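Local coordinates for protein carboxypeptidase 1 (Deinococcus radiodurans str. R1, PDB 5GIV) that probably releases amino acids one by one from the C-terminus of peptides with broad specificity, as a zinc-dependent metallocarboxypeptidase of the M32 family, at residues D231-H234 with H235-T239; S299-W302 with E303-G307; G457-R460 with E461-R465; R468-P472 with G473-E477; L484-G487 with P488-Y492. All blocks are in the same frame, centred on the assembly; numbering follows the deposited sequence.

Contact 1. Residues D231-H234 with H235-T239; sequences DLTH and HPFMT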
loop_
_atom_site.group_PDB
_atom_site.type_symbol
_atom_site.label_atom_id
_atom_site.label_comp_id
_atom_site.label_asym_id
_atom_site.label_seq_id
_atom_site.Cartn_x
_atom_site.Cartn_y
_atom_site.Cartn_z
ATOM N N ASP A 231 8.345 3.593 6.661
ATOM C CA ASP A 231 8.745 2.258 6.232
ATOM C C ASP A 231 10.154 2.323 5.652
ATOM O O ASP A 231 10.717 3.401 5.450
ATOM C CB ASP A 231 7.767 1.681 5.203
ATOM C CG ASP A 231 6.361 1.509 5.763
ATOM O OD1 ASP A 231 6.110 0.478 6.415
ATOM O OD2 ASP A 231 5.509 2.407 5.565
ATOM N N LEU A 232 10.714 1.151 5.362
ATOM C CA LEU A 232 12.062 1.033 4.817
ATOM C C LEU A 232 12.021 0.920 3.301
ATOM O O LEU A 232 11.198 0.187 2.746
ATOM C CB LEU A 232 12.779 -0.184 5.395
ATOM C CG LEU A 232 13.119 -0.158 6.875
ATOM C CD1 LEU A 232 13.840 -1.425 7.280
ATOM C CD2 LEU A 232 14.014 1.028 7.125
ATOM N N THR A 233 12.910 1.650 2.632
ATOM C CA THR A 233 13.052 1.548 1.186
ATOM C C THR A 233 14.521 1.733 0.822
ATOM O O THR A 233 15.368 2.004 1.679
ATOM C CB THR A 233 12.170 2.557 0.445
ATOM O OG1 THR A 233 12.582 3.890 0.767
ATOM C CG2 THR A 233 10.713 2.364 0.806
ATOM N N HIS A 234 14.816 1.588 -0.470
ATOM C CA HIS A 234 16.177 1.807 -0.938
ATOM C C HIS A 234 16.555 3.277 -0.808
ATOM O O HIS A 234 17.683 3.603 -0.426
ATOM C CB HIS A 234 16.296 1.332 -2.395
ATOM C CG HIS A 234 17.705 1.223 -2.904
ATOM N ND1 HIS A 234 18.808 1.203 -2.071
ATOM C CD2 HIS A 234 18.187 1.090 -4.164
ATOM C CE1 HIS A 234 19.905 1.078 -2.797
ATOM N NE2 HIS A 234 19.557 1.009 -4.071
ATOM N N HIS A 235 15.617 4.177 -1.109
ATOM C CA HIS A 235 15.850 5.618 -1.058
ATOM C C HIS A 235 14.805 6.308 -0.190
ATOM O O HIS A 235 13.595 6.192 -0.472
ATOM C CB HIS A 235 15.866 6.207 -2.467
ATOM C CG HIS A 235 16.921 5.612 -3.341
ATOM N ND1 HIS A 235 18.260 5.911 -3.193
ATOM C CD2 HIS A 235 16.844 4.710 -4.347
ATOM C CE1 HIS A 235 18.960 5.234 -4.086
ATOM N NE2 HIS A 235 18.126 4.494 -4.796
ATOM N N PRO A 236 15.207 6.992 0.879
ATOM C CA PRO A 236 14.236 7.728 1.698
ATOM C C PRO A 236 13.481 8.762 0.872
ATOM O O PRO A 236 14.052 9.429 0.008
ATOM C CB PRO A 236 15.113 8.408 2.757
ATOM C CG PRO A 236 16.340 7.589 2.820
ATOM C CD PRO A 236 16.571 7.076 1.427
ATOM N N PHE A 237 12.188 8.906 1.157
ATOM C CA PHE A 237 11.373 9.921 0.498
ATOM C C PHE A 237 10.140 10.198 1.346
ATOM O O PHE A 237 9.869 9.510 2.332
ATOM C CB PHE A 237 10.985 9.496 -0.921
ATOM C CG PHE A 237 10.130 8.263 -0.977
ATOM C CD1 PHE A 237 10.706 7.008 -1.059
ATOM C CD2 PHE A 237 8.742 8.361 -0.966
ATOM C CE1 PHE A 237 9.919 5.864 -1.123
ATOM C CE2 PHE A 237 7.952 7.222 -1.018
ATOM C CZ PHE A 237 8.546 5.971 -1.096
ATOM N N MET A 238 9.402 11.228 0.952
ATOM C CA MET A 238 8.129 11.586 1.558
ATOM C C MET A 238 7.068 11.606 0.470
ATOM O O MET A 238 7.332 12.039 -0.657
ATOM C CB MET A 238 8.216 12.946 2.267
ATOM C CG MET A 238 6.928 13.446 2.934
ATOM S SD MET A 238 5.892 14.467 1.860
ATOM C CE MET A 238 6.893 15.920 1.768
ATOM N N THR A 239 5.872 11.125 0.798
ATOM C CA THR A 239 4.799 11.087 -0.185
ATOM C C THR A 239 3.463 11.252 0.523
ATOM O O THR A 239 3.267 10.738 1.628
ATOM C CB THR A 239 4.833 9.776 -0.999
ATOM O OG1 THR A 239 3.774 9.766 -1.964
ATOM C CG2 THR A 239 4.714 8.551 -0.100
#
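The turn that links strand 230-232 to strand 238-242 is held by Thr233 reaching over His235. Thr233 OG1 donates to His235 O at 2.8 Å, meeting the oxygen from above the carbonyl plane (71° out of it) and not on a lone pair. The hydroxyl lies between the backbone N and the carbonyl carbon (chi1 63°), which turns it to the carbonyl two residues on, and a second hydrogen bond joins it to Thr249 OG1. Both flanking strands belong to a small mixed sheet in which strand 245-250 runs between them, and Phe237 N also bonds Thr249 OG1. The Phe237 ring crosses the threonine at about a right angle, with CE1 3.8 Å from Thr233 OG1. A valine in place of Thr233 would probably leave His235 O without this donor and the turn less firmly tied to Thr249. On the exposed side His235 NE2 lies over one face of the His234 ring, 3.5 Å from His234 CD2, the planes 38° apart. Pro236 packs near Glu267, the predicted proton donor/acceptor.

Contact 2. Residues S299-W302 with E303-G307; sequences SRLW and ENLVG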
loop_
_atom_site.group_PDB
_atom_site.type_symbol
_atom_site.label_atom_id
_atom_site.label_comp_id
_atom_site.label_asym_id
_atom_site.label_seq_id
_atom_site.Cartn_x
_atom_site.Cartn_y
_atom_site.Cartn_z
ATOM N N SER A 299 12.784 20.148 5.495
ATOM C CA SER A 299 13.576 18.957 5.778
ATOM C C SER A 299 14.930 19.341 6.362
ATOM O O SER A 299 15.390 18.739 7.336
ATOM C CB SER A 299 13.724 18.111 4.516
ATOM O OG SER A 299 14.173 18.900 3.441
ATOM N N ARG A 300 15.571 20.362 5.796
ATOM C CA ARG A 300 16.882 20.773 6.275
ATOM C C ARG A 300 16.801 21.463 7.631
ATOM O O ARG A 300 17.742 21.382 8.428
ATOM C CB ARG A 300 17.542 21.684 5.245
ATOM C CG ARG A 300 17.939 20.945 3.973
ATOM C CD ARG A 300 18.887 19.791 4.286
ATOM N NE ARG A 300 19.588 19.340 3.092
ATOM C CZ ARG A 300 20.543 18.411 3.081
ATOM N NH1 ARG A 300 20.926 17.826 4.214
ATOM N NH2 ARG A 300 21.135 18.085 1.937
ATOM N N LEU A 301 15.704 22.163 7.908
ATOM C CA LEU A 301 15.572 22.793 9.211
ATOM C C LEU A 301 15.537 21.738 10.313
ATOM O O LEU A 301 16.342 21.771 11.253
ATOM C CB LEU A 301 14.321 23.671 9.234
ATOM C CG LEU A 301 14.029 24.516 10.483
ATOM C CD1 LEU A 301 13.149 25.738 10.157
ATOM C CD2 LEU A 301 13.372 23.645 11.570
ATOM N N TRP A 302 14.651 20.746 10.174
ATOM C CA TRP A 302 14.534 19.727 11.208
ATOM C C TRP A 302 15.714 18.765 11.199
ATOM O O TRP A 302 16.085 18.242 12.253
ATOM C CB TRP A 302 13.220 18.971 11.052
ATOM C CG TRP A 302 12.017 19.812 11.388
ATOM C CD1 TRP A 302 11.170 20.428 10.510
ATOM C CD2 TRP A 302 11.558 20.165 12.703
ATOM N NE1 TRP A 302 10.197 21.118 11.195
ATOM C CE2 TRP A 302 10.411 20.974 12.542
ATOM C CE3 TRP A 302 11.993 19.861 13.997
ATOM C CZ2 TRP A 302 9.695 21.487 13.627
ATOM C CZ3 TRP A 302 11.270 20.375 15.082
ATOM C CH2 TRP A 302 10.139 21.181 14.885
ATOM N N GLU A 303 16.337 18.539 10.044
ATOM C CA GLU A 303 17.478 17.632 10.008
ATOM C C GLU A 303 18.740 18.312 10.531
ATOM O O GLU A 303 19.380 17.808 11.458
ATOM C CB GLU A 303 17.713 17.110 8.582
ATOM C CG GLU A 303 18.984 16.273 8.420
ATOM C CD GLU A 303 19.524 16.211 6.982
ATOM O OE1 GLU A 303 20.566 15.561 6.766
ATOM O OE2 GLU A 303 18.915 16.802 6.062
ATOM N N ASN A 304 19.097 19.467 9.962
ATOM C CA ASN A 304 20.374 20.128 10.269
ATOM C C ASN A 304 20.249 21.082 11.454
ATOM O O ASN A 304 20.857 20.868 12.506
ATOM C CB ASN A 304 20.890 20.889 9.044
ATOM C CG ASN A 304 21.386 19.973 7.937
ATOM O OD1 ASN A 304 21.731 18.811 8.172
ATOM N ND2 ASN A 304 21.449 20.507 6.721
ATOM N N LEU A 305 19.475 22.152 11.284
ATOM C CA LEU A 305 19.429 23.196 12.300
ATOM C C LEU A 305 19.019 22.625 13.647
ATOM O O LEU A 305 19.579 22.993 14.683
ATOM C CB LEU A 305 18.472 24.302 11.858
ATOM C CG LEU A 305 19.053 25.155 10.728
ATOM C CD1 LEU A 305 17.983 26.015 10.131
ATOM C CD2 LEU A 305 20.180 26.022 11.245
ATOM N N VAL A 306 18.054 21.713 13.653
ATOM C CA VAL A 306 17.618 21.091 14.893
ATOM C C VAL A 306 18.426 19.824 15.143
ATOM O O VAL A 306 19.129 19.713 16.155
ATOM C CB VAL A 306 16.110 20.790 14.849
ATOM C CG1 VAL A 306 15.656 20.092 16.142
ATOM C CG2 VAL A 306 15.326 22.075 14.607
ATOM N N GLY A 307 18.366 18.884 14.190
ATOM C CA GLY A 307 18.856 17.538 14.442
ATOM C C GLY A 307 20.343 17.444 14.713
ATOM O O GLY A 307 20.795 16.512 15.384
#
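Glu303 OE2 is gripped by two groups: His266 ND1, whose histidine binds the zinc, hydrogen-bonds to it, and Arg300 NH1 forms a salt bridge at 2.9 Å whose hydrogen bond is weak, the N-H...O angle being 122°. Guanidinium and carboxylate planes are only 10° apart, and the two side chains run side by side in the same direction. Arg300 is bent at chi2 (-58°), which brings its end back over the next turn, where CD also lies 3.6 Å from Asn304 ND2. Arg308 holds both neighbours, in a second salt bridge to Glu303 OE1 and through its NE, which donates to Asn304 OD1. This is helix 292-306, which also supplies the zinc ligand Glu296; Glu303, two turns later, is thus a second-shell residue that probably fixes the rotation of the His266 ring. Toward its end the helix widens into a pi-type turn, Val306 N reaching Leu301 O at 2.9 Å. On the apolar side Val306 CG2 packs 3.9 Å from Leu301 CD2 and 4.0 Å from Trp302 CE3, while Leu301 CD2 lies over one face of the indole.

Contact 3. Residues G457-R460 with E461-R465; sequences GWLR and ENVYR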
loop_
_atom_site.group_PDB
_atom_site.type_symbol
_atom_site.label_atom_id
_atom_site.label_comp_id
_atom_site.label_asym_id
_atom_site.label_seq_id
_atom_site.Cartn_x
_atom_site.Cartn_y
_atom_site.Cartn_z
ATOM N N GLY A 457 5.149 25.283 16.153
ATOM C CA GLY A 457 4.009 26.186 16.099
ATOM C C GLY A 457 4.279 27.392 15.221
ATOM O O GLY A 457 3.455 27.759 14.377
ATOM N N TRP A 458 5.460 27.994 15.368
ATOM C CA TRP A 458 5.810 29.128 14.525
ATOM C C TRP A 458 5.813 28.734 13.048
ATOM O O TRP A 458 5.256 29.440 12.203
ATOM C CB TRP A 458 7.180 29.678 14.938
ATOM C CG TRP A 458 7.499 30.986 14.271
ATOM C CD1 TRP A 458 7.244 32.241 14.759
ATOM C CD2 TRP A 458 8.117 31.173 12.992
ATOM N NE1 TRP A 458 7.664 33.191 13.864
ATOM C CE2 TRP A 458 8.203 32.568 12.770
ATOM C CE3 TRP A 458 8.616 30.297 12.014
ATOM C CZ2 TRP A 458 8.767 33.107 11.616
ATOM C CZ3 TRP A 458 9.177 30.832 10.865
ATOM C CH2 TRP A 458 9.248 32.225 10.674
ATOM N N LEU A 459 6.445 27.607 12.721
ATOM C CA LEU A 459 6.525 27.170 11.331
ATOM C C LEU A 459 5.151 26.824 10.783
ATOM O O LEU A 459 4.844 27.132 9.626
ATOM C CB LEU A 459 7.472 25.974 11.213
ATOM C CG LEU A 459 8.937 26.275 11.536
ATOM C CD1 LEU A 459 9.723 24.994 11.735
ATOM C CD2 LEU A 459 9.569 27.097 10.421
ATOM N N ARG A 460 4.307 26.190 11.596
ATOM C CA ARG A 460 2.960 25.883 11.132
ATOM C C ARG A 460 2.174 27.166 10.858
ATOM O O ARG A 460 1.516 27.295 9.820
ATOM C CB ARG A 460 2.234 25.001 12.152
ATOM C CG ARG A 460 0.870 24.532 11.681
ATOM C CD ARG A 460 0.031 23.983 12.820
ATOM N NE ARG A 460 -0.107 24.948 13.910
ATOM C CZ ARG A 460 -1.063 25.877 13.975
ATOM N NH1 ARG A 460 -1.974 25.977 13.004
ATOM N NH2 ARG A 460 -1.104 26.712 15.008
ATOM N N GLU A 461 2.246 28.135 11.771
ATOM C CA GLU A 461 1.464 29.358 11.602
ATOM C C GLU A 461 2.000 30.244 10.484
ATOM O O GLU A 461 1.216 30.923 9.812
ATOM C CB GLU A 461 1.399 30.131 12.915
ATOM C CG GLU A 461 0.505 29.471 13.940
ATOM C CD GLU A 461 0.540 30.158 15.289
ATOM O OE1 GLU A 461 1.527 30.884 15.583
ATOM O OE2 GLU A 461 -0.453 29.997 16.039
ATOM N N ASN A 462 3.318 30.276 10.282
ATOM C CA ASN A 462 3.918 31.208 9.338
ATOM C C ASN A 462 4.298 30.576 8.002
ATOM O O ASN A 462 4.551 31.316 7.044
ATOM C CB ASN A 462 5.151 31.861 9.968
ATOM C CG ASN A 462 4.786 32.745 11.145
ATOM O OD1 ASN A 462 4.466 33.913 10.975
ATOM N ND2 ASN A 462 4.822 32.184 12.340
ATOM N N VAL A 463 4.335 29.242 7.904
ATOM C CA VAL A 463 4.779 28.586 6.677
ATOM C C VAL A 463 3.788 27.515 6.250
ATOM O O VAL A 463 3.237 27.573 5.146
ATOM C CB VAL A 463 6.177 27.967 6.843
ATOM C CG1 VAL A 463 6.677 27.432 5.503
ATOM C CG2 VAL A 463 7.144 28.964 7.458
ATOM N N TYR A 464 3.565 26.518 7.115
ATOM C CA TYR A 464 2.869 25.304 6.691
ATOM C C TYR A 464 1.412 25.576 6.345
ATOM O O TYR A 464 0.930 25.166 5.278
ATOM C CB TYR A 464 2.940 24.232 7.781
ATOM C CG TYR A 464 4.335 23.837 8.210
ATOM C CD1 TYR A 464 5.450 24.241 7.493
ATOM C CD2 TYR A 464 4.534 23.081 9.359
ATOM C CE1 TYR A 464 6.721 23.893 7.906
ATOM C CE2 TYR A 464 5.797 22.730 9.772
ATOM C CZ TYR A 464 6.886 23.135 9.045
ATOM O OH TYR A 464 8.147 22.780 9.461
ATOM N N ARG A 465 0.681 26.250 7.241
ATOM C CA ARG A 465 -0.768 26.272 7.094
ATOM C C ARG A 465 -1.182 26.869 5.764
ATOM O O ARG A 465 -2.224 26.486 5.215
ATOM C CB ARG A 465 -1.420 27.037 8.245
ATOM C CG ARG A 465 -1.150 28.547 8.255
ATOM C CD ARG A 465 -1.918 29.235 9.373
ATOM N NE ARG A 465 -1.626 30.668 9.432
ATOM C CZ ARG A 465 -2.515 31.639 9.232
ATOM N NH1 ARG A 465 -3.786 31.351 8.952
ATOM N NH2 ARG A 465 -2.121 32.904 9.305
HETATM O O HOH W 1 0.881 27.678 17.419
#
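Asn462 folds back over Trp458, its amide stacked on the indole with the two planes 25° apart. Its ND2 sits above the ring near the rim and donates to Trp458 O at 2.8 Å, a nearly straight bond lying close to the amide plane; Asn462 N reaches the same oxygen, which therefore accepts twice. Asn462 CB stands over the six-membered ring, 4.0 Å from its centroid, in a CH-pi contact. On the buried side Leu459 CB lies over the face of Tyr464, 3.6 Å from Tyr464 CZ, and Leu459 O takes both Val463 N and Tyr464 N as helix 453-464 widens into a pi-type turn. The phenol reaches back along the helix because CG is anti to its own carbonyl carbon (chi1 -57°), and Tyr464 OH bonds Gln298 and Trp302. An alanine at Tyr464 would be likely to open a gap beside Leu459 and leave Gln298 and Trp302 without their hydroxyl partner. The solvent side is looser. Arg460 NH2 and Glu461 OE2 form a salt bridge at 3.5 Å with planes 64° apart, and one water bridges the pair, its bond to the carboxylate weak. Arg465 NE, by contrast, meets a lone pair of Glu461 O at 2.9 Å. The chemistry implies that twice-used backbone oxygens and ring faces hold the closely packed part, whereas the outer ion pair is probably weaker and more mobile.

Contact 4. Residues R468-P472 with G473-E477; sequences RRWTP and GELIE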
loop_
_atom_site.group_PDB
_atom_site.type_symbol
_atom_site.label_atom_id
_atom_site.label_comp_id
_atom_site.label_asym_id
_atom_site.label_seq_id
_atom_site.Cartn_x
_atom_site.Cartn_y
_atom_site.Cartn_z
ATOM N N ARG A 468 -0.233 26.623 -0.666
ATOM C CA ARG A 468 0.056 27.399 -1.868
ATOM C C ARG A 468 -0.648 28.763 -1.869
ATOM O O ARG A 468 -0.621 29.464 -2.887
ATOM C CB ARG A 468 -0.336 26.573 -3.104
ATOM C CG ARG A 468 0.442 25.244 -3.210
ATOM C CD ARG A 468 0.040 24.372 -4.407
ATOM N NE ARG A 468 0.534 24.835 -5.701
ATOM C CZ ARG A 468 -0.051 24.572 -6.870
ATOM N NH1 ARG A 468 -1.179 23.865 -6.920
ATOM N NH2 ARG A 468 0.492 25.022 -7.994
ATOM N N ARG A 469 -1.245 29.165 -0.735
ATOM C CA ARG A 469 -1.993 30.424 -0.660
ATOM C C ARG A 469 -1.146 31.623 -1.085
ATOM O O ARG A 469 -1.642 32.534 -1.758
ATOM C CB ARG A 469 -2.534 30.624 0.761
ATOM C CG ARG A 469 -2.899 32.061 1.132
ATOM C CD ARG A 469 -4.209 32.446 0.513
ATOM N NE ARG A 469 -4.642 33.815 0.809
ATOM C CZ ARG A 469 -4.302 34.886 0.097
ATOM N NH1 ARG A 469 -3.481 34.772 -0.935
ATOM N NH2 ARG A 469 -4.779 36.076 0.424
ATOM N N TRP A 470 0.125 31.653 -0.694
ATOM C CA TRP A 470 1.044 32.705 -1.104
ATOM C C TRP A 470 2.065 32.158 -2.091
ATOM O O TRP A 470 2.405 30.975 -2.052
ATOM C CB TRP A 470 1.765 33.311 0.105
ATOM C CG TRP A 470 0.826 33.802 1.180
ATOM C CD1 TRP A 470 0.608 33.241 2.405
ATOM C CD2 TRP A 470 -0.001 34.971 1.120
ATOM N NE1 TRP A 470 -0.309 33.985 3.109
ATOM C CE2 TRP A 470 -0.697 35.052 2.343
ATOM C CE3 TRP A 470 -0.220 35.956 0.147
ATOM C CZ2 TRP A 470 -1.604 36.080 2.622
ATOM C CZ3 TRP A 470 -1.122 36.974 0.420
ATOM C CH2 TRP A 470 -1.800 37.028 1.650
ATOM N N THR A 471 2.551 33.021 -2.985
ATOM C CA THR A 471 3.673 32.640 -3.826
ATOM C C THR A 471 4.909 32.435 -2.958
ATOM O O THR A 471 4.994 32.956 -1.844
ATOM C CB THR A 471 3.977 33.700 -4.889
ATOM O OG1 THR A 471 4.520 34.881 -4.274
ATOM C CG2 THR A 471 2.721 34.072 -5.641
ATOM N N PRO A 472 5.893 31.685 -3.453
ATOM C CA PRO A 472 7.120 31.496 -2.655
ATOM C C PRO A 472 7.706 32.802 -2.148
ATOM O O PRO A 472 8.008 32.926 -0.953
ATOM C CB PRO A 472 8.047 30.761 -3.631
ATOM C CG PRO A 472 7.104 30.013 -4.546
ATOM C CD PRO A 472 5.911 30.920 -4.714
ATOM N N GLY A 473 7.843 33.802 -3.021
ATOM C CA GLY A 473 8.401 35.071 -2.585
ATOM C C GLY A 473 7.553 35.738 -1.519
ATOM O O GLY A 473 8.078 36.302 -0.560
ATOM N N GLU A 474 6.229 35.701 -1.682
ATOM C CA GLU A 474 5.351 36.289 -0.678
ATOM C C GLU A 474 5.449 35.559 0.655
ATOM O O GLU A 474 5.481 36.194 1.715
ATOM C CB GLU A 474 3.911 36.279 -1.178
ATOM C CG GLU A 474 3.656 37.193 -2.348
ATOM C CD GLU A 474 2.335 36.891 -3.025
ATOM O OE1 GLU A 474 1.735 35.832 -2.736
ATOM O OE2 GLU A 474 1.898 37.718 -3.847
ATOM N N LEU A 475 5.474 34.219 0.627
ATOM C CA LEU A 475 5.557 33.458 1.868
ATOM C C LEU A 475 6.858 33.755 2.600
ATOM O O LEU A 475 6.858 34.014 3.806
ATOM C CB LEU A 475 5.411 31.963 1.581
ATOM C CG LEU A 475 5.392 30.976 2.757
ATOM C CD1 LEU A 475 4.106 31.073 3.573
ATOM C CD2 LEU A 475 5.595 29.546 2.251
ATOM N N ILE A 476 7.975 33.754 1.878
ATOM C CA ILE A 476 9.261 34.010 2.514
ATOM C C ILE A 476 9.308 35.438 3.049
ATOM O O ILE A 476 9.839 35.697 4.139
ATOM C CB ILE A 476 10.397 33.744 1.515
ATOM C CG1 ILE A 476 10.438 32.261 1.148
ATOM C CG2 ILE A 476 11.728 34.176 2.110
ATOM C CD1 ILE A 476 11.319 31.955 -0.040
ATOM N N GLU A 477 8.746 36.380 2.290
ATOM C CA GLU A 477 8.763 37.782 2.687
ATOM C C GLU A 477 7.911 38.012 3.930
ATOM O O GLU A 477 8.345 38.678 4.875
ATOM C CB GLU A 477 8.275 38.645 1.520
ATOM C CG GLU A 477 9.035 39.936 1.307
ATOM C CD GLU A 477 8.744 40.958 2.384
ATOM O OE1 GLU A 477 9.703 41.426 3.035
ATOM O OE2 GLU A 477 7.552 41.283 2.595
#
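A capping box opens helix 472-480, with Thr471 as the N-cap. Glu474 N donates to Thr471 OG1 at 3.2 Å, and in return Thr471 N donates to Glu474 OE1 at 2.9 Å, with an N-H...O angle of 161°. That N-H meets the carboxylate from above its plane, 41° out of it. Thr471 OG1 stands between its backbone N and carbonyl carbon (chi1 70°), facing the helix start, and Glu474 CG comes within 3.1 Å of it. Trp470 also meets this carboxylate: Glu474 OE1 lies in the plane of the indole at its edge, 3.5 Å from Trp470 CE3, the two planes standing steeply to each other. Trp470 CB also packs on Leu475 CB at 4.2 Å, while one face of its ring receives Arg469 NH1. Regular helical bonds follow, Leu475 N to Thr471 O and Ile476 N to Pro472 O. The box thus gives the first-turn amide of Glu474 a side-chain acceptor and ties down the N-cap amide in exchange, and the carboxylate's negative charge at this N-terminus would probably be favoured by the helix dipole.

Contact 5. Residues L484-G487 with P488-Y492; sequences LTAG and PYLKY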
loop_
_atom_site.group_PDB
_atom_site.type_symbol
_atom_site.label_atom_id
_atom_site.label_comp_id
_atom_site.label_asym_id
_atom_site.label_seq_id
_atom_site.Cartn_x
_atom_site.Cartn_y
_atom_site.Cartn_z
ATOM N N LEU A 484 14.585 36.032 -0.205
ATOM C CA LEU A 484 15.622 35.022 -0.068
ATOM C C LEU A 484 16.994 35.669 0.076
ATOM O O LEU A 484 17.374 36.529 -0.721
ATOM C CB LEU A 484 15.588 34.090 -1.283
ATOM C CG LEU A 484 16.680 33.032 -1.446
ATOM C CD1 LEU A 484 16.677 32.080 -0.275
ATOM C CD2 LEU A 484 16.453 32.255 -2.742
ATOM N N THR A 485 17.720 35.284 1.124
ATOM C CA THR A 485 19.075 35.772 1.324
ATOM C C THR A 485 19.920 34.686 1.973
ATOM O O THR A 485 19.463 34.002 2.890
ATOM C CB THR A 485 19.107 37.049 2.183
ATOM O OG1 THR A 485 20.456 37.315 2.601
ATOM C CG2 THR A 485 18.227 36.901 3.406
ATOM N N ALA A 486 21.165 34.565 1.522
ATOM C CA ALA A 486 22.107 33.618 2.102
ATOM C C ALA A 486 22.690 34.103 3.417
ATOM O O ALA A 486 23.449 33.363 4.050
ATOM C CB ALA A 486 23.256 33.348 1.131
ATOM N N GLY A 487 22.342 35.312 3.847
ATOM C CA GLY A 487 22.921 35.883 5.035
ATOM C C GLY A 487 22.776 34.980 6.237
ATOM O O GLY A 487 23.762 34.521 6.816
ATOM N N PRO A 488 21.531 34.714 6.643
ATOM C CA PRO A 488 21.328 33.872 7.836
ATOM C C PRO A 488 21.985 32.512 7.703
ATOM O O PRO A 488 22.520 31.977 8.685
ATOM C CB PRO A 488 19.796 33.777 7.937
ATOM C CG PRO A 488 19.292 34.984 7.186
ATOM C CD PRO A 488 20.263 35.195 6.070
ATOM N N TYR A 489 21.968 31.952 6.492
ATOM C CA TYR A 489 22.593 30.660 6.234
ATOM C C TYR A 489 24.096 30.711 6.463
ATOM O O TYR A 489 24.652 29.863 7.167
ATOM C CB TYR A 489 22.267 30.220 4.804
ATOM C CG TYR A 489 22.834 28.885 4.369
ATOM C CD1 TYR A 489 22.552 27.719 5.077
ATOM C CD2 TYR A 489 23.582 28.776 3.196
ATOM C CE1 TYR A 489 23.050 26.493 4.661
ATOM C CE2 TYR A 489 24.078 27.556 2.770
ATOM C CZ TYR A 489 23.804 26.416 3.503
ATOM O OH TYR A 489 24.285 25.203 3.079
ATOM N N LEU A 490 24.777 31.700 5.877
ATOM C CA LEU A 490 26.227 31.768 6.029
ATOM C C LEU A 490 26.615 32.108 7.458
ATOM O O LEU A 490 27.621 31.606 7.971
ATOM C CB LEU A 490 26.819 32.780 5.053
ATOM C CG LEU A 490 26.612 32.435 3.574
ATOM C CD1 LEU A 490 27.225 33.498 2.679
ATOM C CD2 LEU A 490 27.166 31.032 3.243
ATOM N N LYS A 491 25.823 32.944 8.127
ATOM C CA LYS A 491 26.113 33.248 9.521
ATOM C C LYS A 491 26.010 31.999 10.387
ATOM O O LYS A 491 26.855 31.767 11.259
ATOM C CB LYS A 491 25.151 34.311 10.044
ATOM C CG LYS A 491 25.424 34.648 11.495
ATOM C CD LYS A 491 24.448 35.659 12.067
ATOM C CE LYS A 491 24.721 35.817 13.565
ATOM N NZ LYS A 491 23.667 36.584 14.302
ATOM N N TYR A 492 24.991 31.170 10.137
ATOM C CA TYR A 492 24.789 29.958 10.922
ATOM C C TYR A 492 25.957 28.991 10.764
ATOM O O TYR A 492 26.462 28.451 11.752
ATOM C CB TYR A 492 23.464 29.295 10.526
ATOM C CG TYR A 492 23.451 27.786 10.685
ATOM C CD1 TYR A 492 23.473 27.206 11.944
ATOM C CD2 TYR A 492 23.389 26.948 9.576
ATOM C CE1 TYR A 492 23.456 25.847 12.103
ATOM C CE2 TYR A 492 23.370 25.574 9.723
ATOM C CZ TYR A 492 23.406 25.028 10.993
ATOM O OH TYR A 492 23.402 23.663 11.168
HETATM O O HOH W 2 19.717 32.274 4.808
#
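Thr485 and Pro488 cross at about a right angle where the loop enters helix 487-501, Thr485 CG2 lying 3.8 Å from Pro488 CD. The polar atoms around this point are met in three ways. The first is a side chain: Thr485 OG1 accepts from Gly487 N at 3.0 Å with an N-H...O angle of 165°. With OG1 anti to the backbone N (chi1 167°), the hydroxyl faces the amide two residues ahead, and the methyl is left to pack on the proline ring. Water supplies the second, donating to Thr485 O at 2.6 Å and accepting from Tyr489 N at 2.8 Å, so it ties the loop to the first turn. Third come the helical backbone bonds: Leu490 N donates to Ala486 O at 2.8 Å, Lys491 N to Gly487 O at 2.9 Å, and Tyr492 N to Pro488 O. Pro488, having no N-H, asks for no acceptor at its place in the first turn. Farther out, Thr485 N bonds Gln431, and Tyr489 OH bonds Asn358. Ala486 CB rests 4.3 Å from Leu490 CG, and both residues pack on Leu179 of helix 169-193. Hydroxyl and water thus satisfy the amides of Gly487 and Tyr489: a threonine capping bond just ahead of the helix and an early proline in its first turn begin the last long helix of this mostly helical metallopeptidase.

Overall arrangement
Contact 2 lies closest to the zinc: the side chain of Ser299 is about 4 Å from the metal, compared with about 8 Å for Phe237 of contact 1 and about 13 Å for Tyr464 of contact 3 and Tyr489 of contact 5. Contacts 2 and 3 join directly, Trp302 NE1 lying 3.2 Å from Tyr464 OH in a probable hydrogen bond, with Leu301 packed on Leu459. Contact 5 meets contact 2 through Tyr492 CZ, 3.4 Å from Leu305 CD2. Contact 4 links to contact 3, where Leu475 CD1 packs 3.5 Å from Asn462 O, and touches contact 5 at Leu484. Contact 1 touches none of the others; its centre is about 18 Å from that of contact 2.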